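Zonadhesin (Komagataella phaffii, PDB 5FX8) is a putative adhesin, represented here by its N-terminal part with two cohesin-like domains, that may mediate cell-cell interaction through salt bridges and hydrogen bonds. Local coordinates at residues 27-32 with 46-51; 56-61 with 83-88; 70-73 with 77-80; 90-95 with 106-111. All blocks are in the same frame, centred on the assembly; numbering follows the deposited sequence.

Contact 1 of 4, residues 27-32 with 46-51; sequences VSFVFS and IEVSIP
The ring of Phe29 meets Val48 with its rim: CE2 lies 3.8 Å from Val48 CG1, and the methyl sits near the plane of the ring instead of over a face. The two side chains slide past each other in opposite directions. Phe29 sends its CG anti to the carbonyl carbon (chi1 -63°), and Val48 offers the methyl that stands anti to its own backbone N. This is the tight part of the contact. On either side of it the packing is looser. Phe29 CZ comes within 4.3 Å of Ile50 CD1, while Phe31 CE2, again at a ring edge, stays 4.4 Å from Ile46 CD1. No hydrogen bond joins the segments, and the nearest alpha carbons, those of Phe29 and Val48, are 9.6 Å apart. That spacing belongs to two strands in facing layers, consistent with the beta-sandwich expected of this first cohesin-like domain. Large hydrocarbon groups suit the interior, where Phe92 also meets both Phe29 and Phe31 edge-to-face. The solvent side reads differently. Ser28 and Val30 are partly exposed on the other face of their strand, and Glu47, a charged residue, is exposed. Polar groups there bond elsewhere, Ser32 OG to Glu105 OE2 and Ser49 OG to the backbone N of Glu132.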
loop_
_atom_site.group_PDB
_atom_site.type_symbol
_atom_site.label_atom_id
_atom_site.label_comp_id
_atom_site.label_asym_id
_atom_site.label_seq_id
_atom_site.Cartn_x
_atom_site.Cartn_y
_atom_site.Cartn_z
ATOM N N VAL C 27 5.444 -58.953 32.938
ATOM C CA VAL C 27 4.627 -59.889 33.710
ATOM C C VAL C 27 5.525 -60.565 34.740
ATOM O O VAL C 27 6.333 -61.419 34.383
ATOM C CB VAL C 27 3.959 -60.931 32.811
ATOM C CG1 VAL C 27 3.148 -61.867 33.641
ATOM C CG2 VAL C 27 3.082 -60.268 31.824
ATOM N N SER C 28 5.362 -60.225 36.019
ATOM C CA SER C 28 6.269 -60.630 37.091
ATOM C C SER C 28 5.650 -61.689 37.995
ATOM O O SER C 28 4.555 -61.502 38.525
ATOM C CB SER C 28 6.666 -59.428 37.937
ATOM O OG SER C 28 7.368 -58.496 37.155
ATOM N N PHE C 29 6.377 -62.774 38.214
ATOM C CA PHE C 29 5.925 -63.863 39.077
ATOM C C PHE C 29 6.742 -63.802 40.357
ATOM O O PHE C 29 7.921 -64.138 40.358
ATOM C CB PHE C 29 6.066 -65.215 38.376
ATOM C CG PHE C 29 5.220 -65.342 37.151
ATOM C CD1 PHE C 29 5.696 -64.934 35.916
ATOM C CD2 PHE C 29 3.933 -65.828 37.236
ATOM C CE1 PHE C 29 4.923 -65.027 34.788
ATOM C CE2 PHE C 29 3.154 -65.940 36.113
ATOM C CZ PHE C 29 3.655 -65.534 34.882
ATOM N N VAL C 30 6.133 -63.339 41.420
ATOM C CA VAL C 30 6.815 -63.152 42.688
ATOM C C VAL C 30 6.782 -64.462 43.456
ATOM O O VAL C 30 5.730 -65.097 43.563
ATOM C CB VAL C 30 6.159 -62.019 43.493
ATOM C CG1 VAL C 30 6.852 -61.810 44.835
ATOM C CG2 VAL C 30 6.196 -60.763 42.691
ATOM N N PHE C 31 7.936 -64.861 43.986
ATOM C CA PHE C 31 8.090 -66.078 44.770
ATOM C C PHE C 31 8.543 -65.707 46.168
ATOM O O PHE C 31 9.528 -64.988 46.331
ATOM C CB PHE C 31 9.099 -67.027 44.137
ATOM C CG PHE C 31 8.653 -67.623 42.834
ATOM C CD1 PHE C 31 8.807 -66.936 41.654
ATOM C CD2 PHE C 31 8.115 -68.886 42.790
ATOM C CE1 PHE C 31 8.425 -67.480 40.478
ATOM C CE2 PHE C 31 7.735 -69.432 41.612
ATOM C CZ PHE C 31 7.889 -68.720 40.450
ATOM N N SER C 32 7.825 -66.200 47.171
ATOM C CA SER C 32 8.147 -65.913 48.558
ATOM C C SER C 32 7.713 -67.077 49.434
ATOM O O SER C 32 6.896 -67.907 49.044
ATOM C CB SER C 32 7.482 -64.625 49.044
ATOM O OG SER C 32 7.735 -64.412 50.418
ATOM N N ILE C 46 4.918 -75.906 38.802
ATOM C CA ILE C 46 3.897 -74.919 39.084
ATOM C C ILE C 46 3.385 -74.424 37.748
ATOM O O ILE C 46 4.141 -73.825 36.977
ATOM C CB ILE C 46 4.433 -73.753 39.921
ATOM C CG1 ILE C 46 5.166 -74.285 41.143
ATOM C CG2 ILE C 46 3.301 -72.859 40.334
ATOM C CD1 ILE C 46 5.649 -73.231 42.070
ATOM N N GLU C 47 2.121 -74.686 37.466
ATOM C CA GLU C 47 1.511 -74.305 36.206
ATOM C C GLU C 47 0.700 -73.028 36.383
ATOM O O GLU C 47 -0.152 -72.952 37.273
ATOM C CB GLU C 47 0.644 -75.440 35.689
ATOM C CG GLU C 47 1.458 -76.620 35.301
ATOM C CD GLU C 47 0.670 -77.580 34.473
ATOM O OE1 GLU C 47 -0.556 -77.651 34.685
ATOM O OE2 GLU C 47 1.265 -78.241 33.595
ATOM N N VAL C 48 0.974 -72.028 35.543
ATOM C CA VAL C 48 0.271 -70.746 35.555
ATOM C C VAL C 48 -0.191 -70.442 34.143
ATOM O O VAL C 48 0.618 -70.418 33.212
ATOM C CB VAL C 48 1.129 -69.570 36.062
ATOM C CG1 VAL C 48 0.250 -68.365 36.237
ATOM C CG2 VAL C 48 1.790 -69.873 37.357
ATOM N N SER C 49 -1.476 -70.195 33.982
ATOM C CA SER C 49 -1.985 -69.902 32.658
ATOM C C SER C 49 -1.805 -68.421 32.382
ATOM O O SER C 49 -1.935 -67.591 33.278
ATOM C CB SER C 49 -3.446 -70.294 32.544
ATOM O OG SER C 49 -4.219 -69.489 33.402
ATOM N N ILE C 50 -1.432 -68.106 31.155
ATOM C CA ILE C 50 -1.284 -66.731 30.698
ATOM C C ILE C 50 -2.516 -66.401 29.865
ATOM O O ILE C 50 -2.878 -67.191 28.989
ATOM C CB ILE C 50 0.009 -66.548 29.874
ATOM C CG1 ILE C 50 1.222 -66.270 30.765
ATOM C CG2 ILE C 50 -0.128 -65.409 28.881
ATOM C CD1 ILE C 50 1.638 -67.409 31.609
ATOM N N PRO C 51 -3.199 -65.290 30.124
ATOM C CA PRO C 51 -4.389 -64.953 29.335
ATOM C C PRO C 51 -4.057 -64.750 27.870
ATOM O O PRO C 51 -3.002 -64.239 27.522
ATOM C CB PRO C 51 -4.878 -63.653 29.978
ATOM C CG PRO C 51 -3.721 -63.121 30.701
ATOM C CD PRO C 51 -2.935 -64.292 31.167
#

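Contact 2 of 4, residues 56-61 with 83-88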
loop_
_atom_site.group_PDB
_atom_site.type_symbol
_atom_site.label_atom_id
_atom_site.label_comp_id
_atom_site.label_asym_id
_atom_site.label_seq_id
_atom_site.Cartn_x
_atom_site.Cartn_y
_atom_site.Cartn_z
ATOM N N PHE C 56 4.123 -64.065 23.929
ATOM C CA PHE C 56 5.573 -63.997 23.864
ATOM C C PHE C 56 5.958 -63.553 22.477
ATOM O O PHE C 56 5.262 -63.877 21.519
ATOM C CB PHE C 56 6.200 -65.353 24.146
ATOM C CG PHE C 56 6.270 -65.691 25.581
ATOM C CD1 PHE C 56 7.352 -65.317 26.328
ATOM C CD2 PHE C 56 5.261 -66.380 26.180
ATOM C CE1 PHE C 56 7.433 -65.622 27.634
ATOM C CE2 PHE C 56 5.330 -66.676 27.491
ATOM C CZ PHE C 56 6.432 -66.295 28.223
ATOM N N VAL C 57 7.044 -62.790 22.365
ATOM C CA VAL C 57 7.509 -62.288 21.075
ATOM C C VAL C 57 8.855 -62.916 20.760
ATOM O O VAL C 57 9.816 -62.772 21.520
ATOM C CB VAL C 57 7.601 -60.760 21.048
ATOM C CG1 VAL C 57 8.071 -60.284 19.666
ATOM C CG2 VAL C 57 6.281 -60.153 21.414
ATOM N N GLN C 58 8.946 -63.556 19.617
ATOM C CA GLN C 58 10.091 -64.379 19.290
ATOM C C GLN C 58 11.017 -63.641 18.331
ATOM O O GLN C 58 10.608 -63.266 17.235
ATOM C CB GLN C 58 9.611 -65.701 18.699
ATOM C CG GLN C 58 9.024 -66.618 19.743
ATOM C CD GLN C 58 7.977 -67.543 19.195
ATOM O OE1 GLN C 58 8.123 -68.772 19.231
ATOM N NE2 GLN C 58 6.892 -66.960 18.686
ATOM N N TYR C 59 12.258 -63.431 18.745
ATOM C CA TYR C 59 13.297 -63.044 17.800
ATOM C C TYR C 59 14.643 -63.597 18.271
ATOM O O TYR C 59 15.091 -63.305 19.381
ATOM C CB TYR C 59 13.377 -61.517 17.602
ATOM C CG TYR C 59 14.274 -61.180 16.436
ATOM C CD1 TYR C 59 13.828 -61.328 15.134
ATOM C CD2 TYR C 59 15.584 -60.789 16.631
ATOM C CE1 TYR C 59 14.652 -61.054 14.058
ATOM C CE2 TYR C 59 16.416 -60.519 15.558
ATOM C CZ TYR C 59 15.937 -60.654 14.274
ATOM O OH TYR C 59 16.733 -60.395 13.191
ATOM N N PRO C 60 15.320 -64.383 17.422
ATOM C CA PRO C 60 15.022 -64.789 16.048
ATOM C C PRO C 60 13.779 -65.641 15.925
ATOM O O PRO C 60 13.219 -66.068 16.922
ATOM C CB PRO C 60 16.252 -65.601 15.653
ATOM C CG PRO C 60 17.298 -65.171 16.553
ATOM C CD PRO C 60 16.671 -64.796 17.827
ATOM N N ASP C 61 13.361 -65.899 14.693
ATOM C CA ASP C 61 12.143 -66.660 14.457
ATOM C C ASP C 61 12.143 -68.020 15.154
ATOM O O ASP C 61 11.070 -68.569 15.422
ATOM C CB ASP C 61 11.975 -66.848 12.955
ATOM C CG ASP C 61 10.547 -66.774 12.527
ATOM O OD1 ASP C 61 9.788 -67.684 12.908
ATOM O OD2 ASP C 61 10.183 -65.820 11.801
ATOM N N PHE C 83 6.794 -72.559 28.157
ATOM C CA PHE C 83 5.425 -72.131 27.892
ATOM C C PHE C 83 4.812 -73.064 26.869
ATOM O O PHE C 83 5.442 -73.393 25.864
ATOM C CB PHE C 83 5.389 -70.695 27.369
ATOM C CG PHE C 83 4.009 -70.116 27.197
ATOM C CD1 PHE C 83 3.201 -69.875 28.282
ATOM C CD2 PHE C 83 3.550 -69.754 25.945
ATOM C CE1 PHE C 83 1.960 -69.329 28.111
ATOM C CE2 PHE C 83 2.317 -69.210 25.782
ATOM C CZ PHE C 83 1.524 -69.000 26.859
ATOM N N ASP C 84 3.601 -73.504 27.136
ATOM C CA ASP C 84 2.833 -74.276 26.176
ATOM C C ASP C 84 2.024 -73.295 25.336
ATOM O O ASP C 84 1.126 -72.629 25.847
ATOM C CB ASP C 84 1.944 -75.278 26.902
ATOM C CG ASP C 84 1.250 -76.210 25.965
ATOM O OD1 ASP C 84 1.249 -75.934 24.760
ATOM O OD2 ASP C 84 0.689 -77.218 26.429
ATOM N N TYR C 85 2.335 -73.216 24.049
ATOM C CA TYR C 85 1.678 -72.277 23.157
ATOM C C TYR C 85 0.298 -72.738 22.716
ATOM O O TYR C 85 -0.460 -71.925 22.189
ATOM C CB TYR C 85 2.566 -72.020 21.941
ATOM C CG TYR C 85 3.775 -71.162 22.255
ATOM C CD1 TYR C 85 4.926 -71.718 22.800
ATOM C CD2 TYR C 85 3.754 -69.789 22.025
ATOM C CE1 TYR C 85 6.003 -70.944 23.097
ATOM C CE2 TYR C 85 4.824 -69.013 22.308
ATOM C CZ TYR C 85 5.949 -69.592 22.839
ATOM O OH TYR C 85 7.029 -68.813 23.124
ATOM N N ASP C 86 -0.049 -74.005 22.929
ATOM C CA ASP C 86 -1.376 -74.539 22.649
ATOM C C ASP C 86 -2.337 -74.331 23.809
ATOM O O ASP C 86 -3.481 -73.916 23.598
ATOM C CB ASP C 86 -1.296 -76.033 22.324
ATOM C CG ASP C 86 -0.498 -76.324 21.057
ATOM O OD1 ASP C 86 -0.481 -75.476 20.135
ATOM O OD2 ASP C 86 0.111 -77.413 20.984
ATOM N N SER C 87 -1.907 -74.603 25.037
ATOM C CA SER C 87 -2.788 -74.426 26.181
ATOM C C SER C 87 -2.594 -73.104 26.908
ATOM O O SER C 87 -3.420 -72.766 27.757
ATOM C CB SER C 87 -2.595 -75.568 27.168
ATOM O OG SER C 87 -1.253 -75.595 27.562
ATOM N N HIS C 88 -1.531 -72.365 26.609
ATOM C CA HIS C 88 -1.261 -71.069 27.233
ATOM C C HIS C 88 -0.933 -71.219 28.714
ATOM O O HIS C 88 -1.336 -70.414 29.547
ATOM C CB HIS C 88 -2.404 -70.083 26.995
ATOM C CG HIS C 88 -2.551 -69.706 25.558
ATOM N ND1 HIS C 88 -2.079 -68.516 25.047
ATOM C CD2 HIS C 88 -3.068 -70.385 24.508
ATOM C CE1 HIS C 88 -2.317 -68.471 23.747
ATOM N NE2 HIS C 88 -2.923 -69.590 23.397
#
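Phe56 and Phe83 make the first shell: Phe56 CE2 stands over one face of the Phe83 ring, displaced toward its rim and 3.7 Å from CG. The rings are oblique to each other, with centroids 5.0 Å apart and planes at 51°, so neither a parallel stack nor a T-shape is reached. Tyr85 closes the contact from another direction, crossing Phe56 at about a right angle and bringing its OH to 3.7 Å from Phe56 CB. The same OH lies 4.0 Å from Gln58 OE1; its hydrogen-bond partner is Asp64 OD1 instead. A tyrosine suits this half-covered place, since its ring can join the aromatic group while the hydroxyl keeps a polar partner. Phe83 reaches Phe56 because its CG is anti to the backbone N (chi1 -174°), and its CD2 also lies over the centre of the Tyr85 ring. Phe56 also meets Phe110 edge-to-face, which ties the loop 56-61 to the buried interior.

Further out, Asp84 shapes the turn that carries Tyr85. Its OD1 accepts from Asp86 N at 3.0 Å, from above the carboxylate plane, and OD2 receives Ser87 OG at 2.8 Å. The backbone closes as well, His88 N bonding to Asp84 O at 2.8 Å. The bond from Asp86 N to Asp84 OD1 makes this an Asx turn, here placed in the connection of the beta hairpin between strands 77-84 and 89-94.

Contact 3 of 4, residues 70-73 with 77-80; sequences FFTT and QVLS
Strands 70-72 and 77-80 run antiparallel, their axes at 159° and 4.6 Å apart at closest approach, with a register that slips by one residue between Phe70 and Phe71. The slip is a classic beta bulge in a beta hairpin: Val78 and Leu79 together face Phe70. Phe70 N donates to Leu79 O at 2.7 Å, while Phe70 O receives Val78 N at 2.9 Å and, weakly, Leu79 N at 3.5 Å. One carbonyl therefore serves two successive amides, and the extra residue is taken up by the folded backbone of Val78 (psi -53°).

Phe70 and Leu79 share one face of the sheet; both are buried, which suits their apolar side chains. Leu79 CG stands between its backbone N and carbonyl carbon (chi1 55°), which carries CD1 to 3.8 Å from Phe70 CD1. Phe71 and Gln77 occupy the opposite face, lying side by side and pointing the same way. There Gln77 CG lies 3.4 Å from Phe71 CE2; the amide plane is turned well away from that of the ring, and a polar end suits this exposed residue. The two beta-branched residues, Thr72 and Val78, cross at about a right angle through their methyls. Near the hairpin end Thr72 also binds Val76 N with its hydroxyl, and its CG2 lies 3.8 Å from Val78 CG2.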
loop_
_atom_site.group_PDB
_atom_site.type_symbol
_atom_site.label_atom_id
_atom_site.label_comp_id
_atom_site.label_asym_id
_atom_site.label_seq_id
_atom_site.Cartn_x
_atom_site.Cartn_y
_atom_site.Cartn_z
ATOM N N PHE C 70 16.603 -70.375 35.685
ATOM C CA PHE C 70 16.717 -69.227 36.581
ATOM C C PHE C 70 17.587 -69.556 37.792
ATOM O O PHE C 70 17.542 -70.667 38.320
ATOM C CB PHE C 70 15.333 -68.741 36.990
ATOM C CG PHE C 70 14.557 -68.170 35.848
ATOM C CD1 PHE C 70 13.862 -68.993 34.982
ATOM C CD2 PHE C 70 14.571 -66.818 35.603
ATOM C CE1 PHE C 70 13.185 -68.472 33.908
ATOM C CE2 PHE C 70 13.894 -66.288 34.531
ATOM C CZ PHE C 70 13.197 -67.109 33.684
ATOM N N PHE C 71 18.389 -68.581 38.223
ATOM C CA PHE C 71 19.436 -68.763 39.215
ATOM C C PHE C 71 19.239 -67.789 40.365
ATOM O O PHE C 71 18.449 -66.853 40.281
ATOM C CB PHE C 71 20.830 -68.557 38.608
ATOM C CG PHE C 71 21.071 -69.352 37.382
ATOM C CD1 PHE C 71 20.593 -68.924 36.162
ATOM C CD2 PHE C 71 21.766 -70.528 37.436
ATOM C CE1 PHE C 71 20.799 -69.655 35.032
ATOM C CE2 PHE C 71 21.971 -71.263 36.296
ATOM C CZ PHE C 71 21.488 -70.823 35.097
ATOM N N THR C 72 19.956 -68.038 41.464
ATOM C CA THR C 72 20.109 -67.044 42.513
ATOM C C THR C 72 21.118 -66.001 42.071
ATOM O O THR C 72 21.832 -66.177 41.086
ATOM C CB THR C 72 20.596 -67.668 43.813
ATOM O OG1 THR C 72 21.868 -68.274 43.576
ATOM C CG2 THR C 72 19.638 -68.719 44.318
ATOM N N THR C 73 21.182 -64.899 42.819
ATOM C CA THR C 73 22.190 -63.885 42.535
ATOM C C THR C 73 23.590 -64.462 42.638
ATOM O O THR C 73 24.523 -63.935 42.037
ATOM C CB THR C 73 22.041 -62.732 43.501
ATOM O OG1 THR C 73 22.197 -63.243 44.821
ATOM C CG2 THR C 73 20.667 -62.119 43.393
ATOM N N GLN C 77 21.349 -72.794 40.489
ATOM C CA GLN C 77 20.155 -73.147 39.732
ATOM C C GLN C 77 18.965 -73.313 40.661
ATOM O O GLN C 77 19.079 -73.891 41.745
ATOM C CB GLN C 77 20.372 -74.438 38.946
ATOM C CG GLN C 77 21.271 -74.272 37.751
ATOM C CD GLN C 77 21.354 -75.504 36.878
ATOM O OE1 GLN C 77 20.899 -76.585 37.261
ATOM N NE2 GLN C 77 21.961 -75.354 35.699
ATOM N N VAL C 78 17.811 -72.813 40.224
ATOM C CA VAL C 78 16.587 -72.857 41.011
ATOM C C VAL C 78 15.469 -73.558 40.257
ATOM O O VAL C 78 14.853 -74.494 40.769
ATOM C CB VAL C 78 16.147 -71.445 41.449
ATOM C CG1 VAL C 78 14.843 -71.520 42.234
ATOM C CG2 VAL C 78 17.245 -70.781 42.264
ATOM N N LEU C 79 15.192 -73.115 39.037
ATOM C CA LEU C 79 14.108 -73.677 38.251
ATOM C C LEU C 79 14.338 -73.320 36.796
ATOM O O LEU C 79 15.167 -72.475 36.466
ATOM C CB LEU C 79 12.751 -73.164 38.733
ATOM C CG LEU C 79 12.534 -71.655 38.799
ATOM C CD1 LEU C 79 12.061 -71.140 37.491
ATOM C CD2 LEU C 79 11.511 -71.383 39.838
ATOM N N SER C 80 13.576 -73.969 35.938
ATOM C CA SER C 80 13.537 -73.653 34.530
ATOM C C SER C 80 12.075 -73.519 34.123
ATOM O O SER C 80 11.189 -74.043 34.794
ATOM C CB SER C 80 14.238 -74.717 33.719
ATOM O OG SER C 80 13.527 -75.911 33.824
#

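Contact 4 of 4, residues 90-95 with 106-111; sequences LTFTFS and GVVFFT
Val108 CG1 lies in the plane of the Phe92 ring, at its edge, 3.8 Å from Phe92 CE2. The two side chains come from opposite directions, one from each strand, and meet between the layers of the beta-sandwich expected of a cohesin-like domain. No hydrogen bond crosses, and the alpha carbons of Phe92 and Val108 are 9.9 Å apart, so this is packing of sheet against sheet and not pairing within one. A phenylalanine has the length to span such a gap, and a compact valine is enough to receive it.

Two residues away on each strand, back to Leu90 and on to Phe110, the sizes are exchanged: Leu90, on the strand of Phe92, gives the branched tip, and Phe110, on the strand of Val108, gives the ring. Their alpha carbons are 11.1 Å apart, a wider gap, met by a leucine in place of the valine. All four residues are buried, and none has a polar side-chain atom needing a partner. By contrast Thr91 and Thr93, on the other face of strand 89-94, are partly exposed, and their hydroxyl-bearing side chains suit the surface. Phe109, partly exposed, does not touch strand 89-94; its backbone O accepts a bond from Thr309 OG1. Leu90 has its CG opposite the backbone N (chi1 -173°), and this extends the methyl CD2 to 3.9 Å from Phe110 CE2.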
loop_
_atom_site.group_PDB
_atom_site.type_symbol
_atom_site.label_atom_id
_atom_site.label_comp_id
_atom_site.label_asym_id
_atom_site.label_seq_id
_atom_site.Cartn_x
_atom_site.Cartn_y
_atom_site.Cartn_z
ATOM N N LEU C 90 2.164 -71.666 31.539
ATOM C CA LEU C 90 3.580 -71.548 31.833
ATOM C C LEU C 90 3.917 -72.508 32.966
ATOM O O LEU C 90 3.260 -72.485 34.006
ATOM C CB LEU C 90 3.925 -70.108 32.207
ATOM C CG LEU C 90 5.397 -69.760 32.397
ATOM C CD1 LEU C 90 6.147 -69.964 31.106
ATOM C CD2 LEU C 90 5.589 -68.354 32.897
ATOM N N THR C 91 4.921 -73.358 32.767
ATOM C CA THR C 91 5.295 -74.340 33.775
ATOM C C THR C 91 6.638 -73.978 34.385
ATOM O O THR C 91 7.630 -73.850 33.676
ATOM C CB THR C 91 5.368 -75.745 33.187
ATOM O OG1 THR C 91 4.155 -76.048 32.495
ATOM C CG2 THR C 91 5.575 -76.743 34.293
ATOM N N PHE C 92 6.681 -73.838 35.695
ATOM C CA PHE C 92 7.951 -73.686 36.381
ATOM C C PHE C 92 8.349 -75.052 36.914
ATOM O O PHE C 92 7.532 -75.744 37.523
ATOM C CB PHE C 92 7.847 -72.675 37.519
ATOM C CG PHE C 92 7.447 -71.293 37.085
ATOM C CD1 PHE C 92 6.140 -70.992 36.766
ATOM C CD2 PHE C 92 8.366 -70.284 37.048
ATOM C CE1 PHE C 92 5.781 -69.724 36.384
ATOM C CE2 PHE C 92 8.006 -69.034 36.677
ATOM C CZ PHE C 92 6.714 -68.750 36.340
ATOM N N THR C 93 9.584 -75.454 36.661
ATOM C CA THR C 93 10.073 -76.766 37.060
ATOM C C THR C 93 11.365 -76.612 37.843
ATOM O O THR C 93 12.396 -76.261 37.273
ATOM C CB THR C 93 10.285 -77.642 35.844
ATOM O OG1 THR C 93 9.043 -77.779 35.156
ATOM C CG2 THR C 93 10.784 -78.984 36.262
ATOM N N PHE C 94 11.320 -76.900 39.133
ATOM C CA PHE C 94 12.505 -76.776 39.962
ATOM C C PHE C 94 13.513 -77.886 39.664
ATOM O O PHE C 94 13.156 -78.970 39.202
ATOM C CB PHE C 94 12.104 -76.799 41.424
ATOM C CG PHE C 94 11.263 -75.640 41.839
ATOM C CD1 PHE C 94 9.905 -75.639 41.631
ATOM C CD2 PHE C 94 11.829 -74.556 42.469
ATOM C CE1 PHE C 94 9.139 -74.564 42.036
ATOM C CE2 PHE C 94 11.066 -73.497 42.870
ATOM C CZ PHE C 94 9.732 -73.496 42.655
ATOM N N SER C 95 14.784 -77.611 39.961
ATOM C CA SER C 95 15.916 -78.438 39.504
ATOM C C SER C 95 16.689 -78.986 40.702
ATOM O O SER C 95 17.871 -78.685 40.915
ATOM C CB SER C 95 16.830 -77.604 38.574
ATOM O OG SER C 95 16.093 -76.839 37.618
ATOM N N GLY C 106 12.249 -64.635 45.186
ATOM C CA GLY C 106 12.692 -64.129 43.900
ATOM C C GLY C 106 11.530 -63.657 43.058
ATOM O O GLY C 106 10.365 -63.801 43.425
ATOM N N VAL C 107 11.869 -63.082 41.910
ATOM C CA VAL C 107 10.881 -62.632 40.939
ATOM C C VAL C 107 11.292 -63.136 39.556
ATOM O O VAL C 107 12.385 -62.821 39.070
ATOM C CB VAL C 107 10.726 -61.097 40.925
ATOM C CG1 VAL C 107 9.631 -60.718 39.947
ATOM C CG2 VAL C 107 10.438 -60.532 42.310
ATOM N N VAL C 108 10.424 -63.903 38.916
ATOM C CA VAL C 108 10.595 -64.248 37.514
ATOM C C VAL C 108 9.668 -63.354 36.707
ATOM O O VAL C 108 8.467 -63.280 36.980
ATOM C CB VAL C 108 10.308 -65.740 37.255
ATOM C CG1 VAL C 108 10.021 -65.991 35.775
ATOM C CG2 VAL C 108 11.476 -66.594 37.698
ATOM N N PHE C 109 10.221 -62.654 35.731
ATOM C CA PHE C 109 9.404 -61.829 34.862
ATOM C C PHE C 109 9.721 -62.112 33.406
ATOM O O PHE C 109 10.821 -62.539 33.052
ATOM C CB PHE C 109 9.573 -60.341 35.172
ATOM C CG PHE C 109 10.855 -59.749 34.696
ATOM C CD1 PHE C 109 10.981 -59.287 33.403
ATOM C CD2 PHE C 109 11.910 -59.582 35.568
ATOM C CE1 PHE C 109 12.141 -58.736 32.973
ATOM C CE2 PHE C 109 13.074 -59.015 35.139
ATOM C CZ PHE C 109 13.188 -58.591 33.841
ATOM N N PHE C 110 8.727 -61.893 32.573
ATOM C CA PHE C 110 8.883 -61.878 31.137
ATOM C C PHE C 110 8.199 -60.636 30.587
ATOM O O PHE C 110 7.273 -60.103 31.201
ATOM C CB PHE C 110 8.276 -63.103 30.494
ATOM C CG PHE C 110 8.888 -64.383 30.922
ATOM C CD1 PHE C 110 10.019 -64.870 30.290
ATOM C CD2 PHE C 110 8.314 -65.135 31.931
ATOM C CE1 PHE C 110 10.572 -66.091 30.663
ATOM C CE2 PHE C 110 8.862 -66.347 32.313
ATOM C CZ PHE C 110 9.992 -66.822 31.682
ATOM N N THR C 111 8.666 -60.171 29.426
ATOM C CA THR C 111 8.056 -59.041 28.744
ATOM C C THR C 111 7.185 -59.578 27.616
ATOM O O THR C 111 7.668 -60.258 26.710
ATOM C CB THR C 111 9.094 -58.043 28.215
ATOM O OG1 THR C 111 9.906 -58.657 27.214
ATOM C CG2 THR C 111 9.975 -57.538 29.315
#

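In the fold
All four contacts belong to the first cohesin-like domain. Contacts 1 and 4, with centres 7 Å apart, are two samples of the same interior: strand 25-31 pairs with 101-114 through Phe29 N and Val108 O, and 45-49 with 89-94 through Val48 O and Leu90 N. Contact 3, centred 9 Å from contact 4, is the hairpin beside it, joined by the probable bond of Ser80 O with Thr93 N. The centre of contact 2 lies about 15 Å from that of contact 4 and about 16 Å from that of contact 1, whose Ile50 N probably bonds His88 O. Contact 3 is nested in the loop that contact 2 closes, and both use strand 77-84.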